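Local coordinates for oxysterol-binding protein homolog 3 (Saccharomyces cerevisiae, PDB 4IC4) that transfers lipids, including sterols, between membranes through the cytosol by carrying them in a hydrophobic pocket, in transport coupled to phosphoinositides, at residues L106-D111 and G297-T302; F79-L84 and W283-L288; E212-P217 and S242-G247; I71-S76 and E126-I131. One frame throughout, in Å; residues are numbered along the deposited sequence.

Interaction 1 (L106-D111 and G297-T302); sequences LSIYRD and GFTKFT
Ile108 and Thr299 are paired at 6.6 Å between their CA atoms, and the two segments close to 5.4 Å between Asp111 CA and Gly297 CA, yet no direct hydrogen bond joins them. Water takes that part: one molecule lies 2.7 Å from Ile108 O and 2.8 Å from Gly297 O, and a second contacts the same two carbonyls while accepting from Asp111 N. The side chains meet at the methyl of Thr299, whose CG2 is 4.1 Å from Ile108 CG2 and equally far from Arg110 NH1, which comes across it at about a right angle. Arg110 leaves the backbone with CG between N and the carbonyl carbon (chi1 59°) and runs extended to NE, where a turn of the guanidinium brings NH1 back to donate to Ser107 O at 2.9 Å. That nitrogen stands above the carbonyl plane, on the face opposite to the Arg110 backbone N-H that grips the same oxygen. Replacing Arg110 by a leucine would probably leave Ser107 O with one donor fewer and the methyl of Thr299 without its guanidinium neighbour. Asp111 lies against Gly297 CA, its OD1 held by Thr113. Thr299 is the N-cap of helix 300-305, and its backbone N donates to Thr302 OG1. The 3-10 turn that follows helix 94-104 is thus set beside the start of helix 300-305, with Ile108 also resting on Leu74 of helix 71-76.

Interaction 2 (F79-L84 and W283-L288); sequences FEYAPL and WEVGDL
The ring of Tyr81 is sandwiched: the indole edge of Trp283 stands on one face, Glu80 CG lies toward the rim of the other, and Gly286 N meets the ring edge close to its plane. The aromatic pair is T-shaped, with the planes at 90° and 4.4 Å between the centroids of the Tyr81 ring and the five-membered ring of Trp283. With CG opposite its backbone N (chi1 162°), Trp283 carries the indole out to the phenol. The leading atom of the indole, Trp283 NE1, sits above the centre of the phenol and comes within 3.3 Å of Tyr81 CD1, which directs the N-H edge at the pi cloud. At the far end of the phenol, Gly286 N donates to Tyr81 OH (2.9 Å, 154° at the hydrogen), so that the ring is held by its hydroxyl as well as by its face. Leu84 CD1 fills in beside the indole, 3.7 Å from Trp283 CD1. The side chain of Glu80 runs alongside the phenol as far as its hydroxyl, and a water bridges Glu80 OE2 (2.8 Å) and Asp287 O (3.0 Å); a second water spans the same two atoms with a weaker bond to Asp287 O. Trp283 and Tyr81 also rest on Ser104 of helix 94-104. This is structural packing away from the phosphoinositide site: the type I turn Phe79-Ala82, leading into helix 83-88, is fastened to the chain leaving strand 281-284 in the beta-barrel OSBP-related domain.

Interaction 3 (E212-P217 and S242-G247); sequences ERYMEP and SGRSEG
Tyr214 overlaps the aliphatic part of Arg244 obliquely, CD1 standing 3.9 Å from Arg244 CG and CE1 near Arg244 CB, while the two side chains run past each other in opposite directions. The guanidinium is turned 87° from the ring. A bend at chi3 (67°) lets NE and NH2 take one oxygen, Glu246 OE2, side-on in a salt bridge; NH1 is bound to Arg110 O, and a water accepts from both Arg244 NH1 and Met215 N. Arg244 CD also touches Met215 O at 3.5 Å. Two residues on from Tyr214, Glu216 OE2 accepts the backbone N-H of Ser245 at 2.8 Å in a nearly straight bond (176°), from above the carboxylate plane, and its OE1 pairs with Lys206. One water gathers Tyr214 OH (2.6 Å), Glu216 OE2 (2.8 Å) and Gly243 O. Strand 214-225 is thereby tied to the irregular connection between the antiparallel strands 230-235 and 247-253, a loop joining two neighbouring strands of the barrel.

Interaction 4 (I71-S76 and E126-I131); sequences ILQLIS and ETFELI
Helix-on-strand packing within the OSBP-related domain sets helix 71-76 against strand 127-132, the segment axes 8.4 Å apart at closest approach and inclined by 33°. Phe128 carries most of it: the side chain stands with CG trans to the backbone N (chi1 177°), which brings the ring face to Gln73 and its edge to Ser76. Gln73 CG sits over the centre of that face, 3.5 Å from the Phe128 ring centroid, in a CH-pi contact, and its amide crosses the ring steeply with NE2 3.4 Å from Phe128 CE1. Ser76 OG comes in at the ring edge, 3.3 Å from Phe128 CD2. At the root of the ring, Leu72 CB lies 3.8 Å from Phe128 CB, and Leu72 CD1 reaches Glu126 O at 3.5 Å. With Phe128 replaced by an alanine, a gap is likely to open between helix and strand, and Gln73 CG would probably lose its aromatic seat. The contact is buried, and no hydrogen bond crosses between the segments; the polar groups have partners elsewhere: Ser76 OG donates to Leu72 O at 2.9 Å, Gln73 OE1 takes Ser70 N, and the Glu126 carboxylate binds Ser321 and Arg324. Cohesion across the interface therefore rests on apolar and CH-pi packing.

Interaction 1 touches each of the other three. Toward interaction 2, Lys300 N probably bonds to Asp287 O (3.1 Å) and Arg110 NH2 lies against Leu288; toward interaction 3, Tyr109 CD1 is 3.9 Å from Met215 SD, and Leu106 CD1 equally far from Pro217 CB; toward interaction 4, Phe301 CZ packs on Leu130 CD2 at 3.7 Å. Interactions 3 and 4 are farthest apart, about 26 Å between centres. Interaction 4 is nearest the phosphatidylinositol 4-phosphate site: the side chain of Glu126 is about 7 Å from that of Gln349 and about 9 Å from that of His146. Interactions 3 and 1 are farther, the side chains of Met215 and Ile108 about 9 and 11 Å from that of Lys118.

Interaction 1 (L106-D111 and G297-T302)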
loop_
_atom_site.group_PDB
_atom_site.type_symbol
_atom_site.label_atom_id
_atom_site.label_comp_id
_atom_site.label_asym_id
_atom_site.label_seq_id
_atom_site.Cartn_x
_atom_site.Cartn_y
_atom_site.Cartn_z
ATOM N N LEU A 106 -2.643 2.365 8.271
ATOM C CA LEU A 106 -1.550 2.617 9.208
ATOM C C LEU A 106 -1.299 1.439 10.139
ATOM O O LEU A 106 -0.177 1.231 10.600
ATOM C CB LEU A 106 -1.847 3.856 10.055
ATOM C CG LEU A 106 -1.839 5.200 9.336
ATOM C CD1 LEU A 106 -2.426 6.262 10.259
ATOM C CD2 LEU A 106 -0.417 5.559 8.930
ATOM N N SER A 107 -2.347 0.664 10.400
ATOM C CA SER A 107 -2.265 -0.473 11.309
ATOM C C SER A 107 -1.239 -1.546 10.960
ATOM O O SER A 107 -0.877 -2.350 11.820
ATOM C CB SER A 107 -3.646 -1.129 11.458
ATOM O OG SER A 107 -4.086 -1.701 10.235
ATOM N N ILE A 108 -0.771 -1.583 9.715
ATOM C CA ILE A 108 0.209 -2.607 9.360
ATOM C C ILE A 108 1.543 -2.368 10.060
ATOM O O ILE A 108 2.403 -3.244 10.082
ATOM C CB ILE A 108 0.457 -2.697 7.824
ATOM C CG1 ILE A 108 1.058 -1.396 7.290
ATOM C CG2 ILE A 108 -0.846 -3.047 7.113
ATOM C CD1 ILE A 108 1.499 -1.486 5.834
ATOM N N TYR A 109 1.701 -1.186 10.648
ATOM C CA TYR A 109 2.935 -0.849 11.343
ATOM C C TYR A 109 2.796 -0.967 12.856
ATOM O O TYR A 109 3.666 -0.504 13.595
ATOM C CB TYR A 109 3.366 0.571 10.974
ATOM C CG TYR A 109 3.626 0.744 9.499
ATOM C CD1 TYR A 109 4.655 0.045 8.874
ATOM C CD2 TYR A 109 2.819 1.574 8.717
ATOM C CE1 TYR A 109 4.881 0.160 7.507
ATOM C CE2 TYR A 109 3.035 1.697 7.340
ATOM C CZ TYR A 109 4.070 0.982 6.746
ATOM O OH TYR A 109 4.297 1.064 5.392
ATOM N N ARG A 110 1.719 -1.593 13.323
ATOM C CA ARG A 110 1.529 -1.727 14.764
ATOM C C ARG A 110 2.645 -2.541 15.402
ATOM O O ARG A 110 3.085 -2.228 16.511
ATOM C CB ARG A 110 0.144 -2.304 15.095
ATOM C CG ARG A 110 -0.216 -3.673 14.533
ATOM C CD ARG A 110 -1.695 -3.893 14.845
ATOM N NE ARG A 110 -2.272 -5.185 14.481
ATOM C CZ ARG A 110 -2.615 -5.548 13.248
ATOM N NH1 ARG A 110 -2.421 -4.727 12.225
ATOM N NH2 ARG A 110 -3.220 -6.712 13.049
ATOM N N ASP A 111 3.098 -3.589 14.720
ATOM C CA ASP A 111 4.216 -4.369 15.236
ATOM C C ASP A 111 5.432 -3.660 14.651
ATOM O O ASP A 111 5.651 -3.677 13.435
ATOM C CB ASP A 111 4.180 -5.815 14.739
ATOM C CG ASP A 111 5.290 -6.661 15.341
ATOM O OD1 ASP A 111 6.427 -6.156 15.436
ATOM O OD2 ASP A 111 5.029 -7.826 15.714
ATOM N N GLY A 297 6.749 -8.758 11.001
ATOM C CA GLY A 297 5.598 -8.073 11.568
ATOM C C GLY A 297 4.409 -8.061 10.620
ATOM O O GLY A 297 3.490 -7.258 10.769
ATOM N N PHE A 298 4.432 -8.967 9.648
ATOM C CA PHE A 298 3.373 -9.091 8.642
ATOM C C PHE A 298 1.990 -9.396 9.207
ATOM O O PHE A 298 1.859 -10.094 10.216
ATOM C CB PHE A 298 3.690 -10.244 7.682
ATOM C CG PHE A 298 4.526 -9.868 6.488
ATOM C CD1 PHE A 298 5.300 -8.711 6.465
ATOM C CD2 PHE A 298 4.572 -10.728 5.392
ATOM C CE1 PHE A 298 6.111 -8.421 5.364
ATOM C CE2 PHE A 298 5.375 -10.447 4.296
ATOM C CZ PHE A 298 6.144 -9.295 4.281
ATOM N N THR A 299 0.958 -8.884 8.541
ATOM C CA THR A 299 -0.411 -9.212 8.920
ATOM C C THR A 299 -0.701 -10.462 8.089
ATOM O O THR A 299 0.087 -10.825 7.207
ATOM C CB THR A 299 -1.449 -8.134 8.502
ATOM O OG1 THR A 299 -1.627 -8.151 7.077
ATOM C CG2 THR A 299 -1.004 -6.752 8.947
ATOM N N LYS A 300 -1.810 -11.134 8.365
ATOM C CA LYS A 300 -2.150 -12.301 7.570
ATOM C C LYS A 300 -2.364 -11.849 6.130
ATOM O O LYS A 300 -2.000 -12.552 5.193
ATOM C CB LYS A 300 -3.406 -12.984 8.113
ATOM C CG LYS A 300 -3.138 -13.773 9.376
ATOM C CD LYS A 300 -4.384 -14.473 9.884
ATOM C CE LYS A 300 -4.070 -15.282 11.132
ATOM N NZ LYS A 300 -5.281 -15.968 11.660
ATOM N N PHE A 301 -2.936 -10.659 5.961
ATOM C CA PHE A 301 -3.187 -10.120 4.626
ATOM C C PHE A 301 -1.853 -9.922 3.897
ATOM O O PHE A 301 -1.723 -10.263 2.720
ATOM C CB PHE A 301 -3.938 -8.784 4.729
ATOM C CG PHE A 301 -4.464 -8.269 3.411
ATOM C CD1 PHE A 301 -5.627 -8.792 2.853
ATOM C CD2 PHE A 301 -3.806 -7.244 2.738
ATOM C CE1 PHE A 301 -6.132 -8.300 1.648
ATOM C CE2 PHE A 301 -4.308 -6.743 1.527
ATOM C CZ PHE A 301 -5.470 -7.273 0.988
ATOM N N THR A 302 -0.858 -9.380 4.597
ATOM C CA THR A 302 0.449 -9.166 3.981
ATOM C C THR A 302 1.041 -10.497 3.528
ATOM O O THR A 302 1.572 -10.614 2.425
ATOM C CB THR A 302 1.460 -8.544 4.964
ATOM O OG1 THR A 302 0.826 -7.511 5.726
ATOM C CG2 THR A 302 2.645 -7.956 4.196
HETATM O O HOH W 1 2.187 -5.685 8.927
HETATM O O HOH W 2 2.254 -4.966 12.274
#

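Interaction 2 (F79-L84 and W283-L288)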
loop_
_atom_site.group_PDB
_atom_site.type_symbol
_atom_site.label_atom_id
_atom_site.label_comp_id
_atom_site.label_asym_id
_atom_site.label_seq_id
_atom_site.Cartn_x
_atom_site.Cartn_y
_atom_site.Cartn_z
ATOM N N PHE A 79 -6.061 -1.720 1.001
ATOM C CA PHE A 79 -7.373 -2.355 0.887
ATOM C C PHE A 79 -7.641 -3.545 1.810
ATOM O O PHE A 79 -8.622 -4.267 1.632
ATOM C CB PHE A 79 -7.605 -2.748 -0.577
ATOM C CG PHE A 79 -7.712 -1.568 -1.495
ATOM C CD1 PHE A 79 -8.918 -0.880 -1.622
ATOM C CD2 PHE A 79 -6.598 -1.098 -2.179
ATOM C CE1 PHE A 79 -9.008 0.259 -2.414
ATOM C CE2 PHE A 79 -6.677 0.044 -2.977
ATOM C CZ PHE A 79 -7.887 0.723 -3.092
ATOM N N GLU A 80 -6.784 -3.737 2.809
ATOM C CA GLU A 80 -6.972 -4.833 3.753
ATOM C C GLU A 80 -8.365 -4.785 4.384
ATOM O O GLU A 80 -8.984 -5.824 4.608
ATOM C CB GLU A 80 -5.916 -4.778 4.867
ATOM C CG GLU A 80 -6.086 -5.877 5.915
ATOM C CD GLU A 80 -5.094 -5.784 7.066
ATOM O OE1 GLU A 80 -4.199 -4.909 7.047
ATOM O OE2 GLU A 80 -5.217 -6.605 7.999
ATOM N N TYR A 81 -8.848 -3.577 4.670
ATOM C CA TYR A 81 -10.156 -3.412 5.302
ATOM C C TYR A 81 -11.196 -2.828 4.349
ATOM O O TYR A 81 -12.022 -1.985 4.727
ATOM C CB TYR A 81 -10.014 -2.535 6.552
ATOM C CG TYR A 81 -9.043 -3.098 7.570
ATOM C CD1 TYR A 81 -9.427 -4.103 8.462
ATOM C CD2 TYR A 81 -7.722 -2.649 7.618
ATOM C CE1 TYR A 81 -8.512 -4.649 9.379
ATOM C CE2 TYR A 81 -6.807 -3.188 8.528
ATOM C CZ TYR A 81 -7.206 -4.183 9.402
ATOM O OH TYR A 81 -6.292 -4.705 10.291
ATOM N N ALA A 82 -11.148 -3.302 3.109
ATOM C CA ALA A 82 -12.075 -2.883 2.067
ATOM C C ALA A 82 -13.549 -3.006 2.471
ATOM O O ALA A 82 -14.384 -2.239 1.988
ATOM C CB ALA A 82 -11.820 -3.690 0.797
ATOM N N PRO A 83 -13.898 -3.985 3.334
ATOM C CA PRO A 83 -15.310 -4.095 3.722
ATOM C C PRO A 83 -15.863 -2.806 4.336
ATOM O O PRO A 83 -17.076 -2.599 4.371
ATOM C CB PRO A 83 -15.308 -5.266 4.699
ATOM C CG PRO A 83 -14.253 -6.158 4.113
ATOM C CD PRO A 83 -13.147 -5.183 3.760
ATOM N N LEU A 84 -14.978 -1.942 4.826
ATOM C CA LEU A 84 -15.414 -0.667 5.393
ATOM C C LEU A 84 -16.054 0.183 4.298
ATOM O O LEU A 84 -17.006 0.927 4.548
ATOM C CB LEU A 84 -14.225 0.094 5.986
ATOM C CG LEU A 84 -13.683 -0.402 7.329
ATOM C CD1 LEU A 84 -12.383 0.309 7.647
ATOM C CD2 LEU A 84 -14.710 -0.149 8.426
ATOM N N TRP A 283 -14.237 0.219 13.477
ATOM C CA TRP A 283 -13.182 -0.591 12.875
ATOM C C TRP A 283 -12.252 -1.147 13.944
ATOM O O TRP A 283 -12.038 -0.521 14.983
ATOM C CB TRP A 283 -12.372 0.278 11.899
ATOM C CG TRP A 283 -11.019 -0.278 11.526
ATOM C CD1 TRP A 283 -10.753 -1.240 10.592
ATOM C CD2 TRP A 283 -9.755 0.081 12.102
ATOM N NE1 TRP A 283 -9.405 -1.501 10.551
ATOM C CE2 TRP A 283 -8.768 -0.707 11.468
ATOM C CE3 TRP A 283 -9.360 0.990 13.094
ATOM C CZ2 TRP A 283 -7.410 -0.612 11.791
ATOM C CZ3 TRP A 283 -8.011 1.085 13.417
ATOM C CH2 TRP A 283 -7.050 0.287 12.766
ATOM N N GLU A 284 -11.695 -2.325 13.671
ATOM C CA GLU A 284 -10.760 -2.985 14.574
ATOM C C GLU A 284 -9.731 -3.714 13.717
ATOM O O GLU A 284 -10.055 -4.189 12.631
ATOM C CB GLU A 284 -11.485 -4.004 15.459
ATOM C CG GLU A 284 -12.561 -3.427 16.355
ATOM C CD GLU A 284 -13.359 -4.509 17.053
ATOM O OE1 GLU A 284 -14.010 -5.307 16.348
ATOM O OE2 GLU A 284 -13.333 -4.565 18.302
ATOM N N VAL A 285 -8.498 -3.802 14.201
ATOM C CA VAL A 285 -7.455 -4.487 13.448
ATOM C C VAL A 285 -7.744 -5.979 13.356
ATOM O O VAL A 285 -8.482 -6.539 14.172
ATOM C CB VAL A 285 -6.056 -4.299 14.091
ATOM C CG1 VAL A 285 -5.682 -2.823 14.105
ATOM C CG2 VAL A 285 -6.039 -4.872 15.501
ATOM N N GLY A 286 -7.166 -6.610 12.340
ATOM C CA GLY A 286 -7.336 -8.035 12.154
ATOM C C GLY A 286 -6.194 -8.761 12.838
ATOM O O GLY A 286 -5.679 -8.307 13.861
ATOM N N ASP A 287 -5.777 -9.879 12.261
ATOM C CA ASP A 287 -4.700 -10.662 12.846
ATOM C C ASP A 287 -3.359 -10.514 12.145
ATOM O O ASP A 287 -3.283 -10.186 10.959
ATOM C CB ASP A 287 -5.069 -12.147 12.853
ATOM C CG ASP A 287 -6.361 -12.427 13.595
ATOM O OD1 ASP A 287 -6.538 -11.892 14.706
ATOM O OD2 ASP A 287 -7.195 -13.190 13.068
ATOM N N LEU A 288 -2.302 -10.759 12.908
ATOM C CA LEU A 288 -0.946 -10.745 12.389
ATOM C C LEU A 288 -0.607 -12.221 12.260
ATOM O O LEU A 288 -1.313 -13.074 12.806
ATOM C CB LEU A 288 0.017 -10.096 13.385
ATOM C CG LEU A 288 -0.165 -8.605 13.674
ATOM C CD1 LEU A 288 0.898 -8.145 14.659
ATOM C CD2 LEU A 288 -0.068 -7.813 12.377
HETATM O O HOH W 3 -4.425 -7.446 10.524
HETATM O O HOH W 4 -4.684 -9.454 8.028
#

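Interaction 3 (E212-P217 and S242-G247)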
loop_
_atom_site.group_PDB
_atom_site.type_symbol
_atom_site.label_atom_id
_atom_site.label_comp_id
_atom_site.label_asym_id
_atom_site.label_seq_id
_atom_site.Cartn_x
_atom_site.Cartn_y
_atom_site.Cartn_z
ATOM N N GLU A 212 14.889 0.608 19.227
ATOM C CA GLU A 212 13.988 -0.084 18.318
ATOM C C GLU A 212 13.275 0.911 17.408
ATOM O O GLU A 212 12.506 1.756 17.869
ATOM C CB GLU A 212 12.965 -0.899 19.114
ATOM C CG GLU A 212 12.040 -1.747 18.258
ATOM C CD GLU A 212 11.191 -2.697 19.083
ATOM O OE1 GLU A 212 11.768 -3.548 19.794
ATOM O OE2 GLU A 212 9.948 -2.596 19.018
ATOM N N ARG A 213 13.549 0.808 16.113
ATOM C CA ARG A 213 12.940 1.686 15.122
ATOM C C ARG A 213 11.430 1.495 15.113
ATOM O O ARG A 213 10.935 0.413 15.418
ATOM C CB ARG A 213 13.500 1.366 13.732
ATOM C CG ARG A 213 14.984 1.653 13.577
ATOM C CD ARG A 213 15.558 0.974 12.341
ATOM N NE ARG A 213 14.778 1.255 11.141
ATOM C CZ ARG A 213 15.061 0.771 9.936
ATOM N NH1 ARG A 213 16.115 -0.019 9.766
ATOM N NH2 ARG A 213 14.286 1.069 8.900
ATOM N N TYR A 214 10.704 2.552 14.768
ATOM C CA TYR A 214 9.248 2.486 14.696
ATOM C C TYR A 214 8.695 3.640 13.871
ATOM O O TYR A 214 9.396 4.610 13.585
ATOM C CB TYR A 214 8.632 2.494 16.103
ATOM C CG TYR A 214 8.759 3.798 16.860
ATOM C CD1 TYR A 214 7.849 4.836 16.663
ATOM C CD2 TYR A 214 9.788 3.990 17.781
ATOM C CE1 TYR A 214 7.961 6.035 17.367
ATOM C CE2 TYR A 214 9.909 5.183 18.487
ATOM C CZ TYR A 214 8.995 6.199 18.277
ATOM O OH TYR A 214 9.121 7.378 18.975
ATOM N N MET A 215 7.432 3.521 13.482
ATOM C CA MET A 215 6.777 4.551 12.691
ATOM C C MET A 215 5.514 5.044 13.370
ATOM O O MET A 215 4.869 4.310 14.118
ATOM C CB MET A 215 6.416 4.011 11.309
ATOM C CG MET A 215 7.594 3.858 10.380
ATOM S SD MET A 215 7.137 3.043 8.839
ATOM C CE MET A 215 5.975 4.225 8.153
ATOM N N GLU A 216 5.166 6.295 13.102
ATOM C CA GLU A 216 3.960 6.880 13.669
ATOM C C GLU A 216 3.463 7.991 12.751
ATOM O O GLU A 216 4.254 8.688 12.109
ATOM C CB GLU A 216 4.240 7.441 15.071
ATOM C CG GLU A 216 5.069 8.716 15.093
ATOM C CD GLU A 216 5.371 9.202 16.502
ATOM O OE1 GLU A 216 5.760 10.379 16.652
ATOM O OE2 GLU A 216 5.231 8.407 17.458
ATOM N N PRO A 217 2.136 8.154 12.651
ATOM C CA PRO A 217 1.577 9.203 11.801
ATOM C C PRO A 217 1.739 10.540 12.514
ATOM O O PRO A 217 1.839 10.585 13.742
ATOM C CB PRO A 217 0.115 8.791 11.665
ATOM C CG PRO A 217 -0.167 8.166 12.990
ATOM C CD PRO A 217 1.069 7.326 13.237
ATOM N N SER A 242 6.029 10.365 25.686
ATOM C CA SER A 242 4.826 9.548 25.556
ATOM C C SER A 242 4.989 8.324 24.652
ATOM O O SER A 242 4.009 7.647 24.339
ATOM C CB SER A 242 3.665 10.410 25.048
ATOM O OG SER A 242 3.988 11.032 23.817
ATOM N N GLY A 243 6.221 8.041 24.241
ATOM C CA GLY A 243 6.466 6.897 23.382
ATOM C C GLY A 243 5.839 7.073 22.011
ATOM O O GLY A 243 5.628 8.199 21.564
ATOM N N ARG A 244 5.542 5.963 21.342
ATOM C CA ARG A 244 4.936 6.017 20.015
ATOM C C ARG A 244 3.524 6.591 20.061
ATOM O O ARG A 244 2.716 6.209 20.908
ATOM C CB ARG A 244 4.888 4.617 19.389
ATOM C CG ARG A 244 4.240 4.582 18.001
ATOM C CD ARG A 244 4.308 3.198 17.361
ATOM N NE ARG A 244 3.501 2.204 18.064
ATOM C CZ ARG A 244 3.431 0.918 17.723
ATOM N NH1 ARG A 244 4.122 0.462 16.681
ATOM N NH2 ARG A 244 2.673 0.087 18.425
ATOM N N SER A 245 3.234 7.516 19.153
ATOM C CA SER A 245 1.908 8.116 19.077
ATOM C C SER A 245 0.968 7.121 18.409
ATOM O O SER A 245 1.181 6.739 17.255
ATOM C CB SER A 245 1.947 9.404 18.255
ATOM O OG SER A 245 0.630 9.868 18.008
ATOM N N GLU A 246 -0.071 6.709 19.125
ATOM C CA GLU A 246 -1.021 5.741 18.589
ATOM C C GLU A 246 -2.462 6.230 18.526
ATOM O O GLU A 246 -3.274 5.688 17.774
ATOM C CB GLU A 246 -0.944 4.449 19.404
ATOM C CG GLU A 246 0.385 3.732 19.246
ATOM C CD GLU A 246 0.501 2.495 20.110
ATOM O OE1 GLU A 246 -0.537 1.861 20.391
ATOM O OE2 GLU A 246 1.637 2.150 20.496
ATOM N N GLY A 247 -2.782 7.262 19.302
ATOM C CA GLY A 247 -4.140 7.774 19.310
ATOM C C GLY A 247 -4.435 8.854 18.286
ATOM O O GLY A 247 -3.529 9.502 17.758
HETATM O O HOH W 5 7.225 9.133 19.227
HETATM O O HOH W 6 5.331 1.626 14.302
#

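Interaction 4 (I71-S76 and E126-I131)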
loop_
_atom_site.group_PDB
_atom_site.type_symbol
_atom_site.label_atom_id
_atom_site.label_comp_id
_atom_site.label_asym_id
_atom_site.label_seq_id
_atom_site.Cartn_x
_atom_site.Cartn_y
_atom_site.Cartn_z
ATOM N N ILE A 71 6.591 -2.923 -3.767
ATOM C CA ILE A 71 5.854 -1.736 -3.339
ATOM C C ILE A 71 4.403 -1.804 -3.819
ATOM O O ILE A 71 3.501 -1.301 -3.151
ATOM C CB ILE A 71 6.509 -0.440 -3.858
ATOM C CG1 ILE A 71 7.911 -0.301 -3.261
ATOM C CG2 ILE A 71 5.649 0.772 -3.475
ATOM C CD1 ILE A 71 8.651 0.942 -3.714
ATOM N N LEU A 72 4.171 -2.425 -4.972
ATOM C CA LEU A 72 2.804 -2.550 -5.470
ATOM C C LEU A 72 1.988 -3.363 -4.469
ATOM O O LEU A 72 0.825 -3.054 -4.202
ATOM C CB LEU A 72 2.783 -3.246 -6.833
ATOM C CG LEU A 72 3.450 -2.504 -7.995
ATOM C CD1 LEU A 72 3.469 -3.405 -9.229
ATOM C CD2 LEU A 72 2.701 -1.213 -8.283
ATOM N N GLN A 73 2.603 -4.404 -3.914
ATOM C CA GLN A 73 1.925 -5.237 -2.931
ATOM C C GLN A 73 1.711 -4.461 -1.623
ATOM O O GLN A 73 0.647 -4.552 -1.006
ATOM C CB GLN A 73 2.728 -6.529 -2.708
ATOM C CG GLN A 73 2.699 -7.423 -3.952
ATOM C CD GLN A 73 3.636 -8.613 -3.881
ATOM O OE1 GLN A 73 4.829 -8.470 -3.609
ATOM N NE2 GLN A 73 3.099 -9.801 -4.150
ATOM N N LEU A 74 2.708 -3.678 -1.213
ATOM C CA LEU A 74 2.585 -2.880 0.005
ATOM C C LEU A 74 1.405 -1.915 -0.085
ATOM O O LEU A 74 0.574 -1.846 0.820
ATOM C CB LEU A 74 3.857 -2.064 0.253
ATOM C CG LEU A 74 3.692 -0.995 1.342
ATOM C CD1 LEU A 74 3.520 -1.669 2.690
ATOM C CD2 LEU A 74 4.900 -0.070 1.363
ATOM N N ILE A 75 1.331 -1.164 -1.177
ATOM C CA ILE A 75 0.244 -0.208 -1.320
ATOM C C ILE A 75 -1.118 -0.904 -1.419
ATOM O O ILE A 75 -2.143 -0.332 -1.039
ATOM C CB ILE A 75 0.499 0.718 -2.519
ATOM C CG1 ILE A 75 1.778 1.521 -2.253
ATOM C CG2 ILE A 75 -0.687 1.658 -2.723
ATOM C CD1 ILE A 75 2.193 2.430 -3.393
ATOM N N SER A 76 -1.132 -2.145 -1.899
ATOM C CA SER A 76 -2.382 -2.898 -1.985
ATOM C C SER A 76 -2.949 -3.177 -0.597
ATOM O O SER A 76 -4.130 -3.491 -0.458
ATOM C CB SER A 76 -2.171 -4.227 -2.715
ATOM O OG SER A 76 -1.871 -4.004 -4.078
ATOM N N GLU A 126 6.108 -3.547 -14.106
ATOM C CA GLU A 126 5.774 -4.669 -13.241
ATOM C C GLU A 126 4.315 -4.419 -12.837
ATOM O O GLU A 126 3.875 -3.270 -12.729
ATOM C CB GLU A 126 6.673 -4.679 -11.997
ATOM C CG GLU A 126 6.341 -5.768 -10.979
ATOM C CD GLU A 126 7.380 -5.868 -9.871
ATOM O OE1 GLU A 126 7.029 -6.307 -8.754
ATOM O OE2 GLU A 126 8.552 -5.515 -10.118
ATOM N N THR A 127 3.571 -5.491 -12.609
ATOM C CA THR A 127 2.173 -5.369 -12.230
ATOM C C THR A 127 1.870 -6.215 -11.007
ATOM O O THR A 127 2.679 -7.042 -10.587
ATOM C CB THR A 127 1.247 -5.853 -13.370
ATOM O OG1 THR A 127 1.598 -7.197 -13.730
ATOM C CG2 THR A 127 1.370 -4.951 -14.583
ATOM N N PHE A 128 0.714 -5.977 -10.412
ATOM C CA PHE A 128 0.278 -6.790 -9.296
ATOM C C PHE A 128 -1.230 -6.779 -9.268
ATOM O O PHE A 128 -1.853 -5.730 -9.129
ATOM C CB PHE A 128 0.807 -6.299 -7.949
ATOM C CG PHE A 128 0.290 -7.095 -6.784
ATOM C CD1 PHE A 128 0.600 -8.448 -6.658
ATOM C CD2 PHE A 128 -0.542 -6.507 -5.835
ATOM C CE1 PHE A 128 0.085 -9.207 -5.604
ATOM C CE2 PHE A 128 -1.063 -7.255 -4.778
ATOM C CZ PHE A 128 -0.750 -8.611 -4.659
ATOM N N GLU A 129 -1.821 -7.952 -9.439
ATOM C CA GLU A 129 -3.264 -8.068 -9.389
ATOM C C GLU A 129 -3.622 -8.683 -8.045
ATOM O O GLU A 129 -2.819 -9.402 -7.444
ATOM C CB GLU A 129 -3.790 -8.984 -10.498
ATOM C CG GLU A 129 -3.387 -10.452 -10.334
ATOM C CD GLU A 129 -4.272 -11.402 -11.129
ATOM O OE1 GLU A 129 -4.850 -12.319 -10.514
ATOM O OE2 GLU A 129 -4.386 -11.243 -12.360
ATOM N N LEU A 130 -4.826 -8.392 -7.577
ATOM C CA LEU A 130 -5.300 -8.950 -6.322
ATOM C C LEU A 130 -6.807 -9.106 -6.382
ATOM O O LEU A 130 -7.554 -8.125 -6.345
ATOM C CB LEU A 130 -4.913 -8.061 -5.134
ATOM C CG LEU A 130 -5.384 -8.595 -3.774
ATOM C CD1 LEU A 130 -4.741 -9.949 -3.481
ATOM C CD2 LEU A 130 -5.037 -7.594 -2.690
ATOM N N ILE A 131 -7.244 -10.354 -6.501
ATOM C CA ILE A 131 -8.659 -10.672 -6.547
ATOM C C ILE A 131 -9.046 -11.257 -5.196
ATOM O O ILE A 131 -8.510 -12.290 -4.783
ATOM C CB ILE A 131 -8.962 -11.720 -7.635
ATOM C CG1 ILE A 131 -8.633 -11.150 -9.017
ATOM C CG2 ILE A 131 -10.427 -12.133 -7.559
ATOM C CD1 ILE A 131 -8.735 -12.167 -10.139
#